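Local coordinates for protein glucokinase (Leishmania braziliensis MHOM/BR/75/M2904, PDB 6EDI) that probably phosphorylates D-glucose with ATP to give glucose 6-phosphate, at residues Ala137-Val140 with Asp141-Val144; Gln252-Ala255 with Gly256-Ser260; Phe360-Pro363 with Glu364-Lys367. One frame throughout, in Å; residues are numbered along the deposited sequence.

Overall arrangement
The three contacts are local ones, each formed where the chain turns or coils on itself, and they follow one another in sequence without touching. Interaction 1 is a turn leaving the outer strand 137-138 of a small antiparallel sheet, its side chains touching strand 152-156 of a larger mixed sheet; interaction 3 starts a helix and lies on the opposite side of the chain's centre, their own centres about 46 Å apart. Interaction 2, near the end of helix 245-259, is about 42 Å from interaction 1 and about 30 Å from interaction 3, centre to centre. At its start Gln252 packs on Trp242 of the second subunit. The three are separate pieces of structural packing.

Interaction 1 of 3, residues Ala137-Val140 with Asp141-Val144; sequences ARLV and DYPV
Leu139 CG stands anti to the backbone N (chi1 178°), and Tyr142 CG lies beside its own N and anti to the carbonyl carbon (chi1 -68°); together these rotations bring the leucine branch to the phenol ring. The two side chains cross at about a right angle, with Leu139 CD1 3.8 Å from Tyr142 CD2. Leu139 CA makes a CH-pi contact over the same ring, 4.2 Å from its centroid, and Arg138 O lies above that face near the rim. At the far end of the ring, Tyr142 OH meets the methyl of Ala137, 3.4 Å from CB. The chain can fold back this tightly because it makes a 3-10 turn: Asp141 N donates to Arg138 O at 3.0 Å, and Tyr142 N to Leu139 O at 3.0 Å. Val140 CG1 lies 3.6 Å from Asp141 OD1. The turn ends strand 137-138, whose Ala137 bonds through its backbone to Ala127 in the neighbouring strand. Tyr142 sets its ring edge-to-face with Phe88 of helix 84-98 and also touches Leu154, so the ring lies between that helix and strand 152-156.

Interaction 2 of 3, residues Gln252-Ala255 with Gly256-Ser260; sequences QALA and GYMAS
Gln252 accepts at its carbonyl O the amide of Gly256, 3.0 Å away, the first of four i to i+4 hydrogen bonds that run through the last turns of helix 245-259. Its side chain finds its partners beyond the helix: NE2 donates to Ser269 O, and the residue packs on Trp242 of the second subunit. Ala253 is next, its O taking the N-H of Tyr257 at 2.9 Å, while its methyl packs on Phe286 and Tyr290 of helix 281-292. Tyr257 CG is anti to its backbone N (chi1 180°), a rotation that leads the hydroxyl end off from Gln252-Ala255, while the near part of the ring stays beside Leu254; the ring also meets that of Phe286, with the two planes at about 40°. Leu254 carries most of the side-chain contact within the helix. Its O receives Met258 N at 2.8 Å, and its CD1 comes to 4.2 Å from Met258 CG, a loose apolar touch one turn on. Met258 keeps CG beside its own N, and that methylene lies against Leu254 O. Ala255 ends the segment, its O bonded to Ala259 N at 3.0 Å with a less straight N-H, 141° at the hydrogen. Ser260 returns to Gly256 O twice: OG donates to it at 2.7 Å and Ser260 N at 3.0 Å, from opposite faces of the carbonyl plane.

Interaction 3 of 3, residues Phe360-Pro363 with Glu364-Lys367; sequences FEKP and ENVK
The N-terminus of helix 363-373 forms this contact, with Lys362 at the N-cap and Pro363 opening the first turn. Lys362 O takes the amide of Val366 at 3.2 Å, and Pro363 O takes that of Lys367 at 3.0 Å. These are the first two i to i+4 bonds of the helix. Proline suits this place because its nitrogen has no hydrogen to give, and a helix's first turn asks for none from it. Its ring lies at the surface.

The side chains of Lys362 and Asn365 run next to each other and point the same way. Both have CG beside the backbone N and anti to the carbonyl carbon (chi1 -52° and -73°), which places the lysine's aliphatic chain along the amide of Asn365, with CD 3.3 Å from ND2. The amide has a polar partner of its own: ND2 donates to Tyr359 O in the preceding helix 357-361. It therefore links the start of helix 363-373 to the weakly bonded end of helix 357-361, lying against the lysine methylenes while bonded back to the earlier helix.

Val366 also reaches back to the preceding segment, through one methyl: CG2 sits beside its own backbone N and comes to 3.2 Å from Phe360 O; it also approaches Lys362 O, at 3.8 Å. Phe360 directs its CB away from Glu364-Lys367, and its ring meets Tyr327 of helix 317-341, its plane at about 50° to that ring.

Interaction 1 of 3, residues Ala137-Val140 with Asp141-Val144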
ATOM      1  N   ALA A 137     -12.492   6.415  20.051  1.00 35.21           N
ATOM      2  CA  ALA A 137     -13.591   5.708  19.407  1.00 36.44           C
ATOM      3  C   ALA A 137     -13.256   4.232  19.423  1.00 38.51           C
ATOM      4  O   ALA A 137     -12.214   3.832  18.905  1.00 34.94           O
ATOM      5  CB  ALA A 137     -13.766   6.181  17.983  1.00 33.70           C
ATOM      6  N   ARG A 138     -14.119   3.427  20.030  1.00 37.00           N
ATOM      7  CA  ARG A 138     -13.942   1.980  19.999  1.00 40.91           C
ATOM      8  C   ARG A 138     -15.145   1.356  19.315  1.00 40.16           C
ATOM      9  O   ARG A 138     -16.267   1.471  19.805  1.00 37.14           O
ATOM     10  CB  ARG A 138     -13.752   1.420  21.414  1.00 41.10           C
ATOM     11  CG  ARG A 138     -12.545   2.023  22.113  1.00 43.01           C
ATOM     12  CD  ARG A 138     -12.257   1.410  23.486  1.00 49.23           C
ATOM     13  NE  ARG A 138     -11.125   2.081  24.123  1.00 49.95           N
ATOM     14  CZ  ARG A 138     -11.191   3.310  24.631  1.00 50.21           C
ATOM     15  NH1 ARG A 138     -12.330   3.987  24.574  1.00 44.73           N
ATOM     16  NH2 ARG A 138     -10.125   3.870  25.189  1.00 45.35           N
ATOM     17  N   LEU A 139     -14.902   0.714  18.174  1.00 36.45           N
ATOM     18  CA  LEU A 139     -15.966   0.121  17.371  1.00 35.23           C
ATOM     19  C   LEU A 139     -16.825  -0.858  18.178  1.00 36.56           C
ATOM     20  O   LEU A 139     -18.051  -0.907  18.024  1.00 30.90           O
ATOM     21  CB  LEU A 139     -15.367  -0.586  16.150  1.00 34.02           C
ATOM     22  CG  LEU A 139     -16.370  -1.297  15.247  1.00 32.42           C
ATOM     23  CD1 LEU A 139     -17.225  -0.281  14.529  1.00 34.16           C
ATOM     24  CD2 LEU A 139     -15.669  -2.226  14.257  1.00 29.56           C
ATOM     25  N   VAL A 140     -16.175  -1.622  19.047  1.00 37.59           N
ATOM     26  CA  VAL A 140     -16.862  -2.625  19.861  1.00 37.34           C
ATOM     27  C   VAL A 140     -17.940  -2.025  20.788  1.00 43.10           C
ATOM     28  O   VAL A 140     -18.899  -2.709  21.154  1.00 43.08           O
ATOM     29  CB  VAL A 140     -15.845  -3.450  20.683  1.00 38.98           C
ATOM     30  CG1 VAL A 140     -15.221  -2.597  21.769  1.00 39.62           C
ATOM     31  CG2 VAL A 140     -16.507  -4.688  21.276  1.00 45.85           C
ATOM     32  N   ASP A 141     -17.797  -0.751  21.155  1.00 36.70           N
ATOM     33  CA  ASP A 141     -18.787  -0.107  22.027  1.00 40.60           C
ATOM     34  C   ASP A 141     -20.064   0.299  21.291  1.00 39.49           C
ATOM     35  O   ASP A 141     -21.040   0.723  21.915  1.00 40.70           O
ATOM     36  CB  ASP A 141     -18.194   1.127  22.716  1.00 41.19           C
ATOM     37  CG  ASP A 141     -17.143   0.775  23.753  1.00 40.81           C
ATOM     38  OD1 ASP A 141     -16.969  -0.428  24.050  1.00 47.68           O
ATOM     39  OD2 ASP A 141     -16.495   1.709  24.274  1.00 45.96           O
ATOM     40  N   TYR A 142     -20.050   0.176  19.965  1.00 37.96           N
ATOM     41  CA  TYR A 142     -21.130   0.702  19.133  1.00 35.27           C
ATOM     42  C   TYR A 142     -22.297  -0.269  19.036  1.00 35.45           C
ATOM     43  O   TYR A 142     -22.094  -1.483  19.087  1.00 33.04           O
ATOM     44  CB  TYR A 142     -20.616   1.027  17.725  1.00 33.52           C
ATOM     45  CG  TYR A 142     -19.644   2.184  17.669  1.00 32.23           C
ATOM     46  CD1 TYR A 142     -19.379   2.961  18.794  1.00 31.97           C
ATOM     47  CD2 TYR A 142     -18.997   2.501  16.486  1.00 33.01           C
ATOM     48  CE1 TYR A 142     -18.494   4.011  18.747  1.00 29.67           C
ATOM     49  CE2 TYR A 142     -18.113   3.552  16.416  1.00 32.06           C
ATOM     50  CZ  TYR A 142     -17.864   4.304  17.551  1.00 33.17           C
ATOM     51  OH  TYR A 142     -16.981   5.350  17.494  1.00 32.67           O
ATOM     52  N   PRO A 143     -23.524   0.271  18.899  1.00 31.35           N
ATOM     53  CA  PRO A 143     -24.780  -0.476  18.747  1.00 35.93           C
ATOM     54  C   PRO A 143     -24.725  -1.505  17.636  1.00 34.01           C
ATOM     55  O   PRO A 143     -24.616  -1.134  16.471  1.00 35.09           O
ATOM     56  CB  PRO A 143     -25.763   0.612  18.328  1.00 36.76           C
ATOM     57  CG  PRO A 143     -25.275   1.825  19.001  1.00 38.52           C
ATOM     58  CD  PRO A 143     -23.770   1.726  18.978  1.00 35.56           C
ATOM     59  N   VAL A 144     -24.847  -2.777  17.989  1.00 35.13           N
ATOM     60  CA  VAL A 144     -24.750  -3.852  17.021  1.00 39.28           C
ATOM     61  C   VAL A 144     -25.834  -3.773  15.940  1.00 38.00           C
ATOM     62  O   VAL A 144     -25.637  -4.224  14.810  1.00 34.22           O
ATOM     63  CB  VAL A 144     -24.747  -5.212  17.743  1.00 37.31           C
ATOM     64  CG1 VAL A 144     -25.934  -6.070  17.319  1.00 38.01           C
ATOM     65  CG2 VAL A 144     -23.449  -5.892  17.507  1.00 35.22           C
TER

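Interaction 2 of 3, residues Gln252-Ala255 with Gly256-Ser260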
ATOM      1  N   GLN A 252      14.937  23.240  -0.574  1.00 30.73           N
ATOM      2  CA  GLN A 252      15.758  23.816   0.484  1.00 31.38           C
ATOM      3  C   GLN A 252      15.013  24.918   1.237  1.00 30.03           C
ATOM      4  O   GLN A 252      14.995  24.956   2.479  1.00 29.69           O
ATOM      5  CB  GLN A 252      17.047  24.404  -0.098  1.00 32.89           C
ATOM      6  CG  GLN A 252      17.969  24.988   0.975  1.00 33.73           C
ATOM      7  CD  GLN A 252      18.381  23.953   2.011  1.00 36.66           C
ATOM      8  OE1 GLN A 252      19.342  23.199   1.812  1.00 37.39           O
ATOM      9  NE2 GLN A 252      17.653  23.903   3.114  1.00 34.16           N
ATOM     10  N   ALA A 253      14.412  25.828   0.483  1.00 28.86           N
ATOM     11  CA  ALA A 253      13.714  26.951   1.107  1.00 35.03           C
ATOM     12  C   ALA A 253      12.505  26.450   1.883  1.00 31.10           C
ATOM     13  O   ALA A 253      12.197  26.960   2.963  1.00 31.06           O
ATOM     14  CB  ALA A 253      13.308  27.986   0.067  1.00 30.17           C
ATOM     15  N   LEU A 254      11.818  25.448   1.328  1.00 29.97           N
ATOM     16  CA  LEU A 254      10.643  24.878   1.995  1.00 29.56           C
ATOM     17  C   LEU A 254      11.045  24.232   3.319  1.00 30.57           C
ATOM     18  O   LEU A 254      10.397  24.427   4.338  1.00 31.17           O
ATOM     19  CB  LEU A 254       9.925  23.863   1.086  1.00 30.29           C
ATOM     20  CG  LEU A 254       8.660  23.241   1.680  1.00 31.36           C
ATOM     21  CD1 LEU A 254       7.657  24.350   2.015  1.00 27.63           C
ATOM     22  CD2 LEU A 254       8.030  22.201   0.745  1.00 26.41           C
ATOM     23  N   ALA A 255      12.141  23.485   3.287  1.00 30.61           N
ATOM     24  CA  ALA A 255      12.679  22.806   4.462  1.00 33.30           C
ATOM     25  C   ALA A 255      13.018  23.787   5.589  1.00 32.18           C
ATOM     26  O   ALA A 255      12.675  23.559   6.755  1.00 32.36           O
ATOM     27  CB  ALA A 255      13.920  22.019   4.073  1.00 29.12           C
ATOM     28  N   GLY A 256      13.722  24.855   5.237  1.00 36.00           N
ATOM     29  CA  GLY A 256      14.096  25.871   6.210  1.00 36.77           C
ATOM     30  C   GLY A 256      12.882  26.579   6.770  1.00 32.85           C
ATOM     31  O   GLY A 256      12.810  26.888   7.967  1.00 37.14           O
ATOM     32  N   TYR A 257      11.918  26.837   5.893  1.00 32.84           N
ATOM     33  CA  TYR A 257      10.645  27.428   6.295  1.00 34.29           C
ATOM     34  C   TYR A 257       9.907  26.529   7.276  1.00 35.34           C
ATOM     35  O   TYR A 257       9.418  26.994   8.291  1.00 37.42           O
ATOM     36  CB  TYR A 257       9.790  27.680   5.059  1.00 31.63           C
ATOM     37  CG  TYR A 257       8.423  28.293   5.331  1.00 40.62           C
ATOM     38  CD1 TYR A 257       8.302  29.611   5.760  1.00 41.32           C
ATOM     39  CD2 TYR A 257       7.261  27.566   5.113  1.00 38.06           C
ATOM     40  CE1 TYR A 257       7.064  30.183   5.987  1.00 42.37           C
ATOM     41  CE2 TYR A 257       6.011  28.126   5.339  1.00 40.33           C
ATOM     42  CZ  TYR A 257       5.923  29.437   5.782  1.00 41.83           C
ATOM     43  OH  TYR A 257       4.687  30.007   6.005  1.00 45.32           O
ATOM     44  N   MET A 258       9.820  25.238   6.963  1.00 37.05           N
ATOM     45  CA  MET A 258       9.136  24.286   7.837  1.00 35.84           C
ATOM     46  C   MET A 258       9.829  24.127   9.192  1.00 35.77           C
ATOM     47  O   MET A 258       9.198  23.781  10.186  1.00 40.48           O
ATOM     48  CB  MET A 258       9.009  22.924   7.145  1.00 38.05           C
ATOM     49  CG  MET A 258       8.061  22.907   5.965  1.00 35.52           C
ATOM     50  SD  MET A 258       6.334  23.036   6.491  1.00 37.44           S
ATOM     51  CE  MET A 258       6.015  24.762   6.247  1.00 43.88           C
ATOM     52  N   ALA A 259      11.131  24.365   9.237  1.00 35.16           N
ATOM     53  CA  ALA A 259      11.830  24.338  10.523  1.00 42.15           C
ATOM     54  C   ALA A 259      11.598  25.633  11.306  1.00 40.91           C
ATOM     55  O   ALA A 259      11.626  25.636  12.539  1.00 47.50           O
ATOM     56  CB  ALA A 259      13.315  24.083  10.330  1.00 39.08           C
ATOM     57  N   SER A 260      11.371  26.728  10.584  1.00 39.52           N
ATOM     58  CA  SER A 260      11.158  28.045  11.197  1.00 44.74           C
ATOM     59  C   SER A 260       9.749  28.223  11.759  1.00 43.11           C
ATOM     60  O   SER A 260       9.037  27.252  11.999  1.00 48.52           O
ATOM     61  CB  SER A 260      11.448  29.155  10.183  1.00 40.75           C
ATOM     62  OG  SER A 260      12.738  28.998   9.619  1.00 41.53           O
TER

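Interaction 3 of 3, residues Phe360-Pro363 with Glu364-Lys367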
ATOM      1  N   PHE A 360      -7.011  23.228 -14.145  1.00 36.25           N
ATOM      2  CA  PHE A 360      -6.932  22.009 -14.936  1.00 37.31           C
ATOM      3  C   PHE A 360      -7.720  22.092 -16.236  1.00 41.38           C
ATOM      4  O   PHE A 360      -7.582  21.228 -17.107  1.00 36.61           O
ATOM      5  CB  PHE A 360      -7.426  20.818 -14.132  1.00 38.62           C
ATOM      6  CG  PHE A 360      -6.751  20.645 -12.799  1.00 35.38           C
ATOM      7  CD1 PHE A 360      -5.551  19.953 -12.695  1.00 38.72           C
ATOM      8  CD2 PHE A 360      -7.353  21.108 -11.644  1.00 31.71           C
ATOM      9  CE1 PHE A 360      -4.946  19.775 -11.461  1.00 38.30           C
ATOM     10  CE2 PHE A 360      -6.753  20.937 -10.411  1.00 34.69           C
ATOM     11  CZ  PHE A 360      -5.549  20.273 -10.319  1.00 39.46           C
ATOM     12  N   GLU A 361      -8.553  23.120 -16.371  1.00 40.73           N
ATOM     13  CA  GLU A 361      -9.308  23.297 -17.609  1.00 42.02           C
ATOM     14  C   GLU A 361      -8.431  23.799 -18.772  1.00 44.15           C
ATOM     15  O   GLU A 361      -8.826  23.699 -19.937  1.00 46.06           O
ATOM     16  CB  GLU A 361     -10.521  24.205 -17.386  1.00 41.30           C
ATOM     17  CG  GLU A 361     -11.591  23.626 -16.443  1.00 44.80           C
ATOM     18  CD  GLU A 361     -12.370  22.473 -17.059  1.00 53.12           C
ATOM     19  OE1 GLU A 361     -12.359  22.360 -18.304  1.00 59.67           O
ATOM     20  OE2 GLU A 361     -12.997  21.680 -16.309  1.00 47.59           O
ATOM     21  N   LYS A 362      -7.238  24.304 -18.456  1.00 40.92           N
ATOM     22  CA  LYS A 362      -6.299  24.775 -19.478  1.00 41.33           C
ATOM     23  C   LYS A 362      -5.431  23.637 -19.991  1.00 38.27           C
ATOM     24  O   LYS A 362      -4.607  23.107 -19.243  1.00 37.32           O
ATOM     25  CB  LYS A 362      -5.375  25.859 -18.917  1.00 42.25           C
ATOM     26  CG  LYS A 362      -6.071  27.020 -18.215  1.00 44.68           C
ATOM     27  CD  LYS A 362      -5.054  28.076 -17.787  1.00 45.90           C
ATOM     28  CE  LYS A 362      -5.691  29.204 -16.971  1.00 50.49           C
ATOM     29  NZ  LYS A 362      -4.961  29.413 -15.679  1.00 53.45           N
ATOM     30  N   PRO A 363      -5.594  23.265 -21.273  1.00 41.07           N
ATOM     31  CA  PRO A 363      -4.810  22.146 -21.811  1.00 40.03           C
ATOM     32  C   PRO A 363      -3.306  22.313 -21.616  1.00 40.60           C
ATOM     33  O   PRO A 363      -2.617  21.321 -21.383  1.00 38.68           O
ATOM     34  CB  PRO A 363      -5.154  22.167 -23.303  1.00 43.24           C
ATOM     35  CG  PRO A 363      -6.553  22.710 -23.346  1.00 39.51           C
ATOM     36  CD  PRO A 363      -6.639  23.712 -22.212  1.00 40.55           C
ATOM     37  N   GLU A 364      -2.801  23.540 -21.692  1.00 43.73           N
ATOM     38  CA  GLU A 364      -1.363  23.756 -21.527  1.00 45.31           C
ATOM     39  C   GLU A 364      -0.916  23.302 -20.141  1.00 39.26           C
ATOM     40  O   GLU A 364       0.122  22.658 -19.990  1.00 40.03           O
ATOM     41  CB  GLU A 364      -1.004  25.228 -21.735  1.00 46.78           C
ATOM     42  CG  GLU A 364       0.220  25.458 -22.618  1.00 59.06           C
ATOM     43  CD  GLU A 364      -0.101  25.422 -24.110  1.00 61.74           C
ATOM     44  OE1 GLU A 364       0.115  26.454 -24.785  1.00 64.63           O
ATOM     45  OE2 GLU A 364      -0.561  24.367 -24.610  1.00 66.41           O
ATOM     46  N   ASN A 365      -1.708  23.643 -19.132  1.00 42.59           N
ATOM     47  CA  ASN A 365      -1.421  23.238 -17.762  1.00 40.63           C
ATOM     48  C   ASN A 365      -1.405  21.719 -17.568  1.00 36.69           C
ATOM     49  O   ASN A 365      -0.489  21.174 -16.950  1.00 39.17           O
ATOM     50  CB  ASN A 365      -2.421  23.881 -16.805  1.00 35.48           C
ATOM     51  CG  ASN A 365      -2.174  25.357 -16.621  1.00 40.93           C
ATOM     52  OD1 ASN A 365      -1.125  25.868 -17.004  1.00 44.40           O
ATOM     53  ND2 ASN A 365      -3.138  26.053 -16.032  1.00 35.15           N
ATOM     54  N   VAL A 366      -2.424  21.040 -18.084  1.00 38.75           N
ATOM     55  CA  VAL A 366      -2.496  19.584 -17.981  1.00 35.53           C
ATOM     56  C   VAL A 366      -1.285  18.929 -18.649  1.00 41.47           C
ATOM     57  O   VAL A 366      -0.709  17.971 -18.119  1.00 34.18           O
ATOM     58  CB  VAL A 366      -3.790  19.044 -18.599  1.00 39.91           C
ATOM     59  CG1 VAL A 366      -3.797  17.529 -18.579  1.00 36.64           C
ATOM     60  CG2 VAL A 366      -4.985  19.589 -17.855  1.00 32.93           C
ATOM     61  N   LYS A 367      -0.906  19.470 -19.807  1.00 38.78           N
ATOM     62  CA  LYS A 367       0.259  19.011 -20.559  1.00 39.46           C
ATOM     63  C   LYS A 367       1.523  19.137 -19.718  1.00 39.50           C
ATOM     64  O   LYS A 367       2.331  18.211 -19.651  1.00 42.03           O
ATOM     65  CB  LYS A 367       0.392  19.837 -21.843  1.00 44.12           C
ATOM     66  CG  LYS A 367       1.364  19.285 -22.865  1.00 44.00           C
ATOM     67  CD  LYS A 367       1.040  19.802 -24.265  1.00 43.40           C
ATOM     68  CE  LYS A 367      -0.307  19.276 -24.745  1.00 48.07           C
ATOM     69  NZ  LYS A 367      -0.565  19.573 -26.186  1.00 58.06           N
TER